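Local coordinates for protein transcriptional regulator, LYSR family (Neisseria meningitidis, PDB 4AB5) that probably regulates transcription of methionine biosynthesis genes as a MetR-like LysR-family protein, represented here by its regulatory domain, which lacks the DNA-binding part, at residues L77-M82 / Q181-A186; C16-D21 / A155-T160; P32-V37 / K195-N200; G8-A13 / V37-V42; I85-H90 / A148-I153. One frame throughout, in Å; residues are numbered along the deposited sequence.

Contact 1: L77-M82 / Q181-A186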
# COMPACT_ATOMS: atom_id res chain seq x y z
N LEU B 77 7.75 -13.24 17.33
CA LEU B 77 8.12 -13.33 15.93
C LEU B 77 9.54 -12.79 15.80
O LEU B 77 10.48 -13.58 15.69
CB LEU B 77 7.13 -12.58 15.01
CG LEU B 77 5.70 -13.13 14.93
CD1 LEU B 77 4.79 -12.20 14.16
CD2 LEU B 77 5.66 -14.57 14.37
N PHE B 78 9.70 -11.46 15.91
CA PHE B 78 10.99 -10.77 15.81
C PHE B 78 10.91 -9.31 16.25
O PHE B 78 9.83 -8.70 16.22
CB PHE B 78 11.55 -10.83 14.37
CG PHE B 78 10.52 -10.72 13.26
CD1 PHE B 78 9.90 -9.50 12.97
CD2 PHE B 78 10.18 -11.83 12.49
CE1 PHE B 78 8.95 -9.41 11.94
CE2 PHE B 78 9.24 -11.73 11.46
CZ PHE B 78 8.63 -10.52 11.20
N ALA B 79 12.08 -8.74 16.61
CA ALA B 79 12.25 -7.33 16.98
C ALA B 79 13.11 -6.64 15.90
O ALA B 79 13.90 -7.30 15.21
CB ALA B 79 12.91 -7.21 18.34
N TYR B 80 12.94 -5.32 15.75
CA TYR B 80 13.70 -4.50 14.79
C TYR B 80 13.72 -3.04 15.21
O TYR B 80 12.85 -2.60 15.97
CB TYR B 80 13.19 -4.64 13.33
CG TYR B 80 11.70 -4.43 13.15
CD1 TYR B 80 11.16 -3.15 13.09
CD2 TYR B 80 10.83 -5.51 12.98
CE1 TYR B 80 9.79 -2.95 12.92
CE2 TYR B 80 9.47 -5.32 12.77
CZ TYR B 80 8.95 -4.03 12.75
OH TYR B 80 7.60 -3.82 12.56
N GLU B 81 14.71 -2.28 14.70
CA GLU B 81 14.86 -0.86 14.99
C GLU B 81 14.03 0.04 14.10
O GLU B 81 13.95 -0.16 12.88
CB GLU B 81 16.34 -0.40 15.06
CG GLU B 81 17.18 -0.58 13.80
CD GLU B 81 17.83 -1.93 13.55
OE1 GLU B 81 17.08 -2.92 13.32
OE2 GLU B 81 19.08 -1.99 13.49
N MSE B 82 13.37 1.02 14.75
CA MSE B 82 12.57 2.06 14.12
C MSE B 82 13.55 3.20 13.88
O MSE B 82 14.15 3.72 14.83
CB MSE B 82 11.43 2.53 15.04
CG MSE B 82 10.33 1.50 15.21
SE MSE B 82 9.27 1.20 13.60
CE MSE B 82 8.42 2.98 13.44
N GLN B 181 12.95 0.41 19.39
CA GLN B 181 12.76 -0.96 18.95
C GLN B 181 11.30 -1.36 18.96
O GLN B 181 10.59 -1.08 19.92
CB GLN B 181 13.60 -1.91 19.84
CG GLN B 181 13.75 -3.32 19.27
CD GLN B 181 14.26 -4.34 20.26
OE1 GLN B 181 13.73 -4.50 21.37
NE2 GLN B 181 15.26 -5.10 19.85
N SER B 182 10.85 -2.04 17.89
CA SER B 182 9.51 -2.62 17.79
C SER B 182 9.63 -4.11 18.06
O SER B 182 10.61 -4.72 17.63
CB SER B 182 8.91 -2.40 16.40
OG SER B 182 8.45 -1.07 16.27
N LYS B 183 8.66 -4.67 18.78
CA LYS B 183 8.62 -6.09 19.11
C LYS B 183 7.37 -6.71 18.49
O LYS B 183 6.26 -6.24 18.76
CB LYS B 183 8.67 -6.29 20.63
CG LYS B 183 10.01 -5.91 21.26
CD LYS B 183 9.93 -5.96 22.78
CE LYS B 183 11.22 -5.55 23.45
NZ LYS B 183 12.22 -6.65 23.45
N LEU B 184 7.53 -7.73 17.64
CA LEU B 184 6.38 -8.35 16.99
C LEU B 184 6.03 -9.72 17.49
O LEU B 184 6.91 -10.56 17.68
CB LEU B 184 6.47 -8.30 15.46
CG LEU B 184 5.78 -7.07 14.84
CD1 LEU B 184 6.65 -5.84 14.94
CD2 LEU B 184 5.44 -7.31 13.44
N TYR B 185 4.72 -9.94 17.72
CA TYR B 185 4.17 -11.19 18.25
C TYR B 185 2.99 -11.66 17.44
O TYR B 185 2.28 -10.85 16.83
CB TYR B 185 3.71 -11.03 19.72
CG TYR B 185 4.78 -10.54 20.67
CD1 TYR B 185 5.58 -11.44 21.37
CD2 TYR B 185 4.94 -9.18 20.94
CE1 TYR B 185 6.55 -11.00 22.26
CE2 TYR B 185 5.91 -8.73 21.84
CZ TYR B 185 6.71 -9.64 22.50
OH TYR B 185 7.68 -9.21 23.38
N ALA B 186 2.75 -12.98 17.47
CA ALA B 186 1.58 -13.61 16.87
C ALA B 186 0.73 -14.05 18.06
O ALA B 186 1.21 -14.80 18.92
CB ALA B 186 1.99 -14.80 16.04
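Tyr80 and Leu184 meet on one face of a sheet, at the pairing of two long antiparallel strands in the LysR regulatory domain. The strands run at 158° to each other. The two side chains cross obliquely. Leu184 CD1 lies 3.6 Å from Tyr80 CE2, close to the hydroxyl end of the ring. Ser182 approaches the same ring obliquely near its CE1 atom, with Ser182 CB 3.6 Å from Tyr80 CE1. Tyr80 CG sits between the backbone N and the carbonyl carbon (chi1 52°), which swings the ring over toward the partner strand. Trp159 meets this ring edge-to-face. Ser182 OG is hydrogen-bonded to Asp119, and Met82 packs beside it through CG and SE.

Farther along, Leu77 and Phe78 both face Leu184, a classic beta bulge. Leu77 N donates to Leu184 O at 2.8 Å, while the Phe78 N bond to that oxygen is weak. The bulge turns the Leu77 side chain toward the neighbouring strand, where CD2 packs 4.0 Å from Ala186 CB. Leu77 also touches Ile205 of helix 196-212. On the sheet face opposite Tyr80, the extended Gln181 brings its amide end to Ala79 CB. Next to them, Tyr80 and Ser182 form a hydrogen-bonded pair. The straighter of the pair's two bonds runs from Ser182 N to Tyr80 O, 2.8 Å, with 167° at the hydrogen.

Contact 2: C16-D21 / A155-T160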
# COMPACT_ATOMS: atom_id res chain seq x y z
N CYS B 16 -1.34 -3.26 11.40
CA CYS B 16 -0.01 -2.71 11.13
C CYS B 16 0.29 -2.74 9.62
O CYS B 16 0.21 -3.80 9.00
CB CYS B 16 1.03 -3.45 11.97
SG CYS B 16 2.68 -3.62 11.21
N HIS B 17 0.61 -1.57 9.04
CA HIS B 17 0.87 -1.37 7.61
C HIS B 17 2.13 -2.05 7.07
O HIS B 17 2.04 -2.75 6.06
CB HIS B 17 0.88 0.13 7.29
CG HIS B 17 -0.46 0.81 7.39
ND1 HIS B 17 -1.06 1.36 6.27
CD2 HIS B 17 -1.23 1.04 8.47
CE1 HIS B 17 -2.19 1.90 6.71
NE2 HIS B 17 -2.34 1.74 8.02
N THR B 18 3.30 -1.84 7.72
CA THR B 18 4.59 -2.43 7.30
C THR B 18 4.57 -3.96 7.32
O THR B 18 5.23 -4.59 6.50
CB THR B 18 5.80 -1.85 8.07
OG1 THR B 18 5.65 -2.08 9.47
CG2 THR B 18 6.03 -0.38 7.79
N CYS B 19 3.78 -4.54 8.26
CA CYS B 19 3.56 -5.98 8.46
C CYS B 19 3.23 -6.72 7.16
O CYS B 19 3.77 -7.80 6.92
CB CYS B 19 2.48 -6.21 9.52
SG CYS B 19 2.95 -5.65 11.18
N PHE B 20 2.37 -6.12 6.31
CA PHE B 20 1.92 -6.64 5.02
C PHE B 20 3.06 -7.01 4.07
O PHE B 20 2.92 -7.97 3.29
CB PHE B 20 0.93 -5.66 4.36
CG PHE B 20 -0.46 -5.70 4.94
CD1 PHE B 20 -0.77 -5.03 6.12
CD2 PHE B 20 -1.48 -6.39 4.28
CE1 PHE B 20 -2.07 -5.07 6.65
CE2 PHE B 20 -2.77 -6.45 4.82
CZ PHE B 20 -3.06 -5.78 5.99
N ASP B 21 4.20 -6.30 4.15
CA ASP B 21 5.36 -6.59 3.32
C ASP B 21 5.90 -8.00 3.48
O ASP B 21 6.30 -8.61 2.49
CB ASP B 21 6.47 -5.54 3.53
CG ASP B 21 6.19 -4.20 2.86
OD1 ASP B 21 5.17 -4.08 2.14
OD2 ASP B 21 7.01 -3.26 3.04
N ALA B 155 9.21 7.90 10.89
CA ALA B 155 9.82 6.80 11.64
C ALA B 155 9.35 5.51 10.98
O ALA B 155 8.14 5.26 10.89
CB ALA B 155 9.40 6.83 13.10
N LEU B 156 10.29 4.73 10.46
CA LEU B 156 9.96 3.48 9.77
C LEU B 156 10.93 2.37 10.14
O LEU B 156 12.05 2.69 10.54
CB LEU B 156 9.95 3.69 8.24
CG LEU B 156 8.77 4.48 7.64
CD1 LEU B 156 9.06 4.84 6.20
CD2 LEU B 156 7.47 3.70 7.74
N PRO B 157 10.55 1.07 10.02
CA PRO B 157 11.51 -0.00 10.33
C PRO B 157 12.74 0.12 9.42
O PRO B 157 12.60 0.54 8.27
CB PRO B 157 10.73 -1.29 9.99
CG PRO B 157 9.30 -0.90 10.03
CD PRO B 157 9.25 0.51 9.58
N TYR B 158 13.92 -0.21 9.94
CA TYR B 158 15.16 -0.15 9.16
C TYR B 158 15.04 -0.99 7.87
O TYR B 158 15.46 -0.52 6.81
CB TYR B 158 16.38 -0.57 10.02
CG TYR B 158 17.66 -0.65 9.23
CD1 TYR B 158 18.34 0.50 8.84
CD2 TYR B 158 18.16 -1.88 8.80
CE1 TYR B 158 19.50 0.43 8.06
CE2 TYR B 158 19.31 -1.96 8.02
CZ TYR B 158 19.99 -0.80 7.66
OH TYR B 158 21.12 -0.86 6.89
N TRP B 159 14.48 -2.22 7.97
CA TRP B 159 14.33 -3.09 6.80
C TRP B 159 13.50 -2.48 5.65
O TRP B 159 13.83 -2.72 4.49
CB TRP B 159 13.84 -4.51 7.20
CG TRP B 159 12.52 -4.54 7.90
CD1 TRP B 159 12.32 -4.59 9.25
CD2 TRP B 159 11.22 -4.54 7.30
NE1 TRP B 159 10.97 -4.62 9.52
CE2 TRP B 159 10.27 -4.56 8.34
CE3 TRP B 159 10.76 -4.51 5.96
CZ2 TRP B 159 8.89 -4.58 8.10
CZ3 TRP B 159 9.40 -4.51 5.73
CH2 TRP B 159 8.48 -4.54 6.79
N THR B 160 12.45 -1.69 5.98
CA THR B 160 11.58 -1.01 5.00
C THR B 160 12.34 0.13 4.29
O THR B 160 12.20 0.32 3.08
CB THR B 160 10.34 -0.39 5.71
OG1 THR B 160 9.88 -1.23 6.76
CG2 THR B 160 9.21 -0.09 4.76
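Thr18 O accepts a backbone bond from Asp21 N at 3.1 Å, and Trp159 brings the edge of its indole to the same oxygen. Trp159 CH2 stands 3.3 Å from Thr18 O, near the ring plane. The approach is a carbon-edge contact, in which the slightly positive rim of the ring probably suits the carbonyl. Asp21 meets the next part of this edge. Its CB and OD2 both lie 3.8 Å from Trp159 CZ3, and the carboxylate is turned 71° from the ring plane. Trp159 CG is placed between its own backbone N and carbonyl carbon (chi1 60°), which carries the indole toward the 16-21 segment.

The fold is that of the periplasmic binding protein clan, with two lobes linked by long strands. The contact lies close to the centre of the chain. It joins the start of helix 20-33 to the junction of strand 154-157 and helix 158-166. In LysR regulators the effector usually binds between the lobes.

Thr18 turns its methyl toward the Pro157 ring. Thr18 CG2 is 3.8 Å from Pro157 CD, and the same methyl lies near Thr160 OG1. Pro157 is the N-cap residue of helix 158-166. Just ahead of Thr18 and behind it, Cys16 and Cys19 are joined by a disulfide. Trp22 of helix 20-33 also meets the Trp159 ring.

Contact 3: P32-V37 / K195-N200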
# COMPACT_ATOMS: atom_id res chain seq x y z
N PRO B 32 -0.04 -23.32 -0.39
CA PRO B 32 0.12 -24.66 -0.97
C PRO B 32 0.42 -25.77 0.04
O PRO B 32 0.12 -26.94 -0.23
CB PRO B 32 1.28 -24.48 -1.95
CG PRO B 32 2.02 -23.29 -1.46
CD PRO B 32 0.98 -22.39 -0.92
N MSE B 33 1.04 -25.41 1.19
CA MSE B 33 1.41 -26.31 2.28
C MSE B 33 0.18 -26.81 3.07
O MSE B 33 0.18 -27.94 3.58
CB MSE B 33 2.35 -25.58 3.24
CG MSE B 33 3.72 -26.16 3.30
SE MSE B 33 4.97 -24.77 3.64
CE MSE B 33 6.46 -25.54 2.62
N TRP B 34 -0.84 -25.95 3.18
CA TRP B 34 -2.10 -26.18 3.90
C TRP B 34 -3.26 -25.78 2.98
O TRP B 34 -3.92 -24.79 3.26
CB TRP B 34 -2.11 -25.34 5.19
CG TRP B 34 -0.99 -25.65 6.12
CD1 TRP B 34 0.26 -25.10 6.13
CD2 TRP B 34 -0.98 -26.66 7.14
NE1 TRP B 34 1.03 -25.67 7.11
CE2 TRP B 34 0.30 -26.64 7.74
CE3 TRP B 34 -1.94 -27.58 7.60
CZ2 TRP B 34 0.63 -27.48 8.82
CZ3 TRP B 34 -1.60 -28.41 8.66
CH2 TRP B 34 -0.33 -28.36 9.26
N PRO B 35 -3.50 -26.48 1.84
CA PRO B 35 -4.57 -26.04 0.92
C PRO B 35 -6.01 -26.15 1.42
O PRO B 35 -6.91 -25.60 0.78
CB PRO B 35 -4.34 -26.91 -0.32
CG PRO B 35 -3.71 -28.12 0.19
CD PRO B 35 -2.82 -27.68 1.30
N GLN B 36 -6.24 -26.86 2.54
CA GLN B 36 -7.57 -27.06 3.12
C GLN B 36 -7.92 -25.99 4.15
O GLN B 36 -9.09 -25.89 4.54
CB GLN B 36 -7.71 -28.48 3.70
CG GLN B 36 -7.60 -29.60 2.67
CD GLN B 36 -8.78 -29.61 1.73
OE1 GLN B 36 -9.91 -29.88 2.12
NE2 GLN B 36 -8.53 -29.29 0.47
N VAL B 37 -6.92 -25.20 4.59
CA VAL B 37 -7.07 -24.14 5.58
C VAL B 37 -7.50 -22.89 4.83
O VAL B 37 -6.76 -22.41 3.96
CB VAL B 37 -5.77 -23.94 6.42
CG1 VAL B 37 -5.85 -22.70 7.31
CG2 VAL B 37 -5.44 -25.17 7.26
N LYS B 195 -3.24 -26.48 17.49
CA LYS B 195 -3.39 -26.42 16.03
C LYS B 195 -2.05 -26.20 15.33
O LYS B 195 -1.45 -25.13 15.46
CB LYS B 195 -4.42 -25.35 15.61
CG LYS B 195 -5.71 -25.35 16.43
CD LYS B 195 -6.95 -25.57 15.58
CE LYS B 195 -8.20 -25.42 16.40
NZ LYS B 195 -9.42 -25.77 15.63
N SER B 196 -1.58 -27.23 14.61
CA SER B 196 -0.31 -27.29 13.89
C SER B 196 -0.08 -26.16 12.89
O SER B 196 1.00 -25.57 12.90
CB SER B 196 -0.13 -28.64 13.21
OG SER B 196 -1.24 -28.98 12.39
N TYR B 197 -1.10 -25.87 12.05
CA TYR B 197 -1.01 -24.84 11.01
C TYR B 197 -0.79 -23.44 11.55
O TYR B 197 -0.06 -22.67 10.92
CB TYR B 197 -2.18 -24.89 10.03
CG TYR B 197 -3.56 -24.78 10.64
CD1 TYR B 197 -4.14 -23.53 10.88
CD2 TYR B 197 -4.34 -25.91 10.87
CE1 TYR B 197 -5.42 -23.42 11.41
CE2 TYR B 197 -5.63 -25.81 11.38
CZ TYR B 197 -6.16 -24.56 11.66
OH TYR B 197 -7.43 -24.45 12.18
N LEU B 198 -1.41 -23.13 12.72
CA LEU B 198 -1.26 -21.83 13.38
C LEU B 198 0.19 -21.67 13.79
O LEU B 198 0.80 -20.64 13.48
CB LEU B 198 -2.17 -21.72 14.62
CG LEU B 198 -3.68 -21.63 14.38
CD1 LEU B 198 -4.42 -21.52 15.68
CD2 LEU B 198 -4.03 -20.43 13.50
N ASN B 199 0.76 -22.70 14.42
CA ASN B 199 2.15 -22.76 14.84
C ASN B 199 3.08 -22.72 13.64
O ASN B 199 4.09 -22.02 13.68
CB ASN B 199 2.40 -24.00 15.70
CG ASN B 199 3.05 -23.69 17.01
OD1 ASN B 199 4.20 -24.08 17.25
ND2 ASN B 199 2.43 -22.87 17.83
N ASN B 200 2.72 -23.45 12.55
CA ASN B 200 3.52 -23.49 11.33
C ASN B 200 3.48 -22.15 10.58
O ASN B 200 4.48 -21.79 9.95
CB ASN B 200 3.15 -24.69 10.47
CG ASN B 200 4.02 -24.84 9.26
OD1 ASN B 200 5.24 -25.03 9.32
ND2 ASN B 200 3.40 -24.69 8.12
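Trp34 takes the side chain of Tyr197 over one face of its indole. Tyr197 CB lies above the six-membered ring, 3.5 Å from its centroid and 10° off the normal, a CH-pi contact. Beyond CB the phenol turns its edge to that indole face in a T-shaped pair. The centroids of the Tyr197 ring and the Trp34 six-membered ring are 5.9 Å apart, with planes at 63°. One face of the phenol carries Val37, whose CG2 lies 4.0 Å from the Tyr197 centroid. Ser196 OG comes obliquely to the far end of the indole, 3.3 Å from Trp34 CH2. Asn200 brings its side chain to the pyrrole end.

A type I turn from Trp34 to Val37 places these two residues so that both reach Tyr197. Tyr197 lies in the first turn of helix 196-212. Its CG stands between backbone N and carbonyl carbon (chi1 57°), which brings the ring between Trp34 and Val37. Farther out, Phe30 of helix 20-33 stacks on Trp34 and also touches Tyr197.

The contact ties the end of helix 20-33 to the start of helix 196-212. Its chemistry is largely aromatic and apolar, so dispersion and CH-pi attraction probably carry most of it.

Contact 4: G8-A13 / V37-V42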
# COMPACT_ATOMS: atom_id res chain seq x y z
N GLY B 8 -9.40 -26.38 8.20
CA GLY B 8 -9.47 -25.34 9.22
C GLY B 8 -9.64 -23.94 8.66
O GLY B 8 -9.97 -23.76 7.49
N GLU B 9 -9.42 -22.93 9.52
CA GLU B 9 -9.57 -21.52 9.19
C GLU B 9 -8.44 -20.72 9.79
O GLU B 9 -8.16 -20.85 10.99
CB GLU B 9 -10.89 -20.98 9.76
CG GLU B 9 -12.07 -20.99 8.80
CD GLU B 9 -13.40 -20.83 9.49
OE1 GLU B 9 -13.65 -19.75 10.07
OE2 GLU B 9 -14.20 -21.79 9.47
N LEU B 10 -7.81 -19.85 8.97
CA LEU B 10 -6.78 -18.95 9.44
C LEU B 10 -7.14 -17.53 9.00
O LEU B 10 -6.78 -17.09 7.90
CB LEU B 10 -5.37 -19.39 9.00
CG LEU B 10 -4.15 -18.51 9.34
CD1 LEU B 10 -4.17 -17.98 10.78
CD2 LEU B 10 -2.86 -19.27 9.10
N ARG B 11 -7.94 -16.84 9.84
CA ARG B 11 -8.36 -15.45 9.65
C ARG B 11 -7.33 -14.61 10.40
O ARG B 11 -7.22 -14.70 11.63
CB ARG B 11 -9.80 -15.23 10.18
CG ARG B 11 -10.87 -16.09 9.49
CD ARG B 11 -12.18 -16.14 10.25
NE ARG B 11 -12.06 -16.82 11.55
CZ ARG B 11 -12.98 -16.79 12.51
NH1 ARG B 11 -14.12 -16.14 12.32
NH2 ARG B 11 -12.76 -17.41 13.66
N ILE B 12 -6.48 -13.90 9.64
CA ILE B 12 -5.39 -13.08 10.18
C ILE B 12 -5.85 -11.65 10.47
O ILE B 12 -6.24 -10.94 9.55
CB ILE B 12 -4.10 -13.15 9.31
CG1 ILE B 12 -3.60 -14.60 9.12
CG2 ILE B 12 -3.00 -12.30 9.92
CD1 ILE B 12 -3.19 -14.95 7.75
N ALA B 13 -5.79 -11.25 11.75
CA ALA B 13 -6.13 -9.90 12.19
C ALA B 13 -4.83 -9.09 12.30
O ALA B 13 -3.90 -9.49 13.01
CB ALA B 13 -6.86 -9.94 13.52
N VAL B 37 -6.92 -25.20 4.59
CA VAL B 37 -7.07 -24.14 5.58
C VAL B 37 -7.50 -22.89 4.83
O VAL B 37 -6.76 -22.41 3.96
CB VAL B 37 -5.77 -23.94 6.42
CG1 VAL B 37 -5.85 -22.70 7.31
CG2 VAL B 37 -5.44 -25.17 7.26
N GLU B 38 -8.72 -22.41 5.12
CA GLU B 38 -9.27 -21.20 4.49
C GLU B 38 -8.60 -19.96 5.07
O GLU B 38 -8.66 -19.73 6.27
CB GLU B 38 -10.79 -21.15 4.65
CG GLU B 38 -11.53 -22.15 3.77
CD GLU B 38 -13.04 -22.12 3.92
OE1 GLU B 38 -13.55 -22.56 4.97
OE2 GLU B 38 -13.71 -21.68 2.95
N LEU B 39 -7.93 -19.19 4.22
CA LEU B 39 -7.21 -17.98 4.61
C LEU B 39 -8.07 -16.72 4.44
O LEU B 39 -8.88 -16.64 3.52
CB LEU B 39 -5.89 -17.85 3.83
CG LEU B 39 -4.73 -18.75 4.25
CD1 LEU B 39 -3.67 -18.80 3.16
CD2 LEU B 39 -4.08 -18.27 5.55
N ASP B 40 -7.88 -15.75 5.33
CA ASP B 40 -8.58 -14.46 5.31
C ASP B 40 -7.79 -13.40 6.06
O ASP B 40 -6.95 -13.74 6.90
CB ASP B 40 -10.00 -14.60 5.92
CG ASP B 40 -11.01 -13.57 5.40
OD1 ASP B 40 -10.68 -12.84 4.45
OD2 ASP B 40 -12.14 -13.54 5.92
N ILE B 41 -8.04 -12.12 5.73
CA ILE B 41 -7.42 -10.96 6.37
C ILE B 41 -8.54 -10.16 7.00
O ILE B 41 -9.47 -9.78 6.30
CB ILE B 41 -6.53 -10.10 5.42
CG1 ILE B 41 -5.40 -10.95 4.77
CG2 ILE B 41 -5.94 -8.88 6.18
CD1 ILE B 41 -4.99 -10.51 3.40
N VAL B 42 -8.48 -9.96 8.33
CA VAL B 42 -9.47 -9.20 9.11
C VAL B 42 -8.78 -7.88 9.53
O VAL B 42 -7.95 -7.88 10.44
CB VAL B 42 -10.01 -10.02 10.32
CG1 VAL B 42 -11.22 -9.34 10.95
CG2 VAL B 42 -10.36 -11.45 9.92
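Gly8-Ala13 and Val37-Val42 pair in parallel register, Gly8 beside Val37, with the strand axes 14° from parallel. Five backbone bonds link them, beginning with Glu38 N to Gly8 O and ending with Val42 N to Ile12 O, at 2.7 Å.

Leu10, Ile12, Val37 and Leu39 lie on one face. Leu10 CB touches Val37 CG1 at 3.7 Å. Leu10 and Leu39 lie side by side and point the same way, with Leu10 CG 3.8 Å from Leu39 CD2. Ile12 reaches the same methyl, with its CD1 4.1 Å from Leu39 CD2.

This is a beta-alpha-beta unit: strand 8-13, helix 20-33, strand 37-42. The helix covers the leucine and isoleucine face, with Phe30 on Leu10 and Met24 on Ile41. Helix 196-212 covers it too, through Phe201.

The opposite face is mixed, with Glu9, Glu38, Arg11 and Asp40 beside Ala13 and Val42. Arg11 and Asp40 are neighbours there, but they meet through aliphatic atoms, Arg11 CG and Asp40 CB being 4.0 Å apart. Arg11 CB also packs 3.8 Å from Val42 CG2. The arginine chain bends at chi3 (-66°), and its end leads away from the Val37-Val42 strand. NE forms a salt bridge with Asp59 and NH1 bonds to His56 O. Asp40 OD1 looks to the dimer partner, where it forms a salt bridge with Arg135 of the second subunit.

Contact 5: I85-H90 / A148-I153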
# COMPACT_ATOMS: atom_id res chain seq x y z
N ILE B 85 13.69 9.00 9.35
CA ILE B 85 14.07 9.34 7.99
C ILE B 85 13.81 10.78 7.67
O ILE B 85 12.76 11.32 8.05
CB ILE B 85 13.53 8.37 6.89
CG1 ILE B 85 11.97 8.30 6.87
CG2 ILE B 85 14.16 6.98 7.03
CD1 ILE B 85 11.34 7.89 5.52
N CYS B 86 14.77 11.42 7.00
CA CYS B 86 14.69 12.80 6.52
C CYS B 86 15.38 12.88 5.15
O CYS B 86 16.07 11.94 4.76
CB CYS B 86 15.28 13.79 7.53
SG CYS B 86 17.09 13.72 7.67
N ALA B 87 15.19 13.97 4.41
CA ALA B 87 15.84 14.16 3.11
C ALA B 87 17.33 14.41 3.36
O ALA B 87 17.67 14.93 4.43
CB ALA B 87 15.22 15.35 2.39
N PRO B 88 18.25 14.04 2.43
CA PRO B 88 19.69 14.28 2.68
C PRO B 88 20.08 15.73 3.01
O PRO B 88 21.05 15.94 3.74
CB PRO B 88 20.35 13.78 1.40
CG PRO B 88 19.39 12.80 0.83
CD PRO B 88 18.05 13.39 1.12
N ASP B 89 19.30 16.71 2.50
CA ASP B 89 19.44 18.17 2.66
C ASP B 89 19.00 18.66 4.04
O ASP B 89 19.65 19.54 4.59
CB ASP B 89 18.58 18.91 1.60
CG ASP B 89 19.19 19.07 0.23
OD1 ASP B 89 20.44 18.91 0.10
OD2 ASP B 89 18.45 19.42 -0.71
N HIS B 90 17.85 18.16 4.53
CA HIS B 90 17.21 18.48 5.82
C HIS B 90 18.21 18.76 6.97
O HIS B 90 19.15 17.98 7.14
CB HIS B 90 16.22 17.35 6.22
CG HIS B 90 15.23 17.74 7.28
ND1 HIS B 90 13.90 17.99 6.97
CD2 HIS B 90 15.41 17.93 8.61
CE1 HIS B 90 13.33 18.33 8.11
NE2 HIS B 90 14.20 18.32 9.12
N ALA B 148 11.54 12.74 1.14
CA ALA B 148 12.58 13.12 0.16
C ALA B 148 12.39 14.52 -0.43
O ALA B 148 13.37 15.17 -0.79
CB ALA B 148 12.63 12.09 -0.95
N SER B 149 11.13 14.97 -0.52
CA SER B 149 10.74 16.29 -1.05
C SER B 149 10.72 17.35 0.07
O SER B 149 10.26 18.48 -0.16
CB SER B 149 9.38 16.20 -1.74
OG SER B 149 9.39 15.21 -2.76
N ARG B 150 11.23 16.99 1.27
CA ARG B 150 11.32 17.83 2.48
C ARG B 150 9.95 18.26 3.01
O ARG B 150 9.82 19.32 3.62
CB ARG B 150 12.30 19.01 2.30
CG ARG B 150 13.77 18.60 2.37
CD ARG B 150 14.72 19.78 2.37
NE ARG B 150 14.65 20.55 3.62
CZ ARG B 150 15.45 21.57 3.92
NH1 ARG B 150 16.41 21.95 3.08
NH2 ARG B 150 15.30 22.22 5.07
N ARG B 151 8.92 17.42 2.78
CA ARG B 151 7.54 17.68 3.22
C ARG B 151 7.30 17.31 4.69
O ARG B 151 6.24 17.60 5.24
CB ARG B 151 6.52 16.99 2.28
CG ARG B 151 6.41 17.67 0.92
CD ARG B 151 5.73 19.02 1.07
NE ARG B 151 5.77 19.82 -0.15
CZ ARG B 151 6.61 20.83 -0.34
NH1 ARG B 151 7.49 21.16 0.60
NH2 ARG B 151 6.58 21.52 -1.47
N GLY B 152 8.31 16.70 5.29
CA GLY B 152 8.31 16.27 6.68
C GLY B 152 9.34 15.19 6.94
O GLY B 152 10.22 14.94 6.11
N ILE B 153 9.25 14.57 8.13
CA ILE B 153 10.09 13.46 8.58
C ILE B 153 9.21 12.26 8.96
O ILE B 153 8.00 12.42 9.10
CB ILE B 153 11.08 13.87 9.72
CG1 ILE B 153 10.34 14.37 10.99
CG2 ILE B 153 12.12 14.89 9.21
CD1 ILE B 153 11.19 14.43 12.24
O HOH W 1 12.67 15.61 4.94
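Arg150 lies along the loop Ala87-His90, touching it from CG to the guanidinium. Its CB heads off beside the 85-90 segment, and CG hangs next to the backbone N (chi1 -76°). CG then packs 3.6 Å from Ala87 CB. CD comes to Asp89 CB at 4.0 Å. The chain bends at chi3 (69°), which swings NE and CZ in front of His90 CA, each 4.0 Å away. His90 CA and Asp89 C therefore sit over one face of the guanidinium. At the tip, Arg150 NH1 stands 4.0 Å from Asp89 CB. The Asp89 carboxylate is farther off, so any attraction between the charges is probably modest.

Ile153 holds the other end of the contact. Its CG2 methyl lies over one face of the His90 ring in a CH-pi contact. The two side chains cross at about a right angle. The same methyl packs 3.7 Å from Cys86 CB.

A water sits between the two segments. It donates to Gly152 O at 2.8 Å and accepts from Ala87 N at 3.1 Å. It also takes a weak bond from His90 ND1.

The contact joins the end of strand 72-86 to the turn between helix 140-148 and strand 154-157. Neighbouring Arg151 packs on Leu39 of the second subunit. Arg150 has a positive phi and is the C-prime residue of a Schellman motif, with Arg151 N bonded to Leu146 O and Arg150 N to Val147 O, which ends the helix.

Contact 4 closes first along the chain, within one beta-alpha-beta unit. Contacts 2 and 3 join early parts of the chain to late ones; contact 1 joins its middle to a later part, and contact 5 lies between those two segments. Contacts 3 and 4 share Val37 and have centres about 10 Å apart. Contact 5 lies at the other end, its centre about 43 Å from that of contact 3. Contacts 1 and 2 sit near the middle, centres about 10 Å apart, and touch through Tyr80 and Trp159. Strand 72-86 serves contacts 1 and 5, linking the middle to the far lobe. Contacts 2, 4 and 5 also touch the second subunit, tying both ends to the dimer.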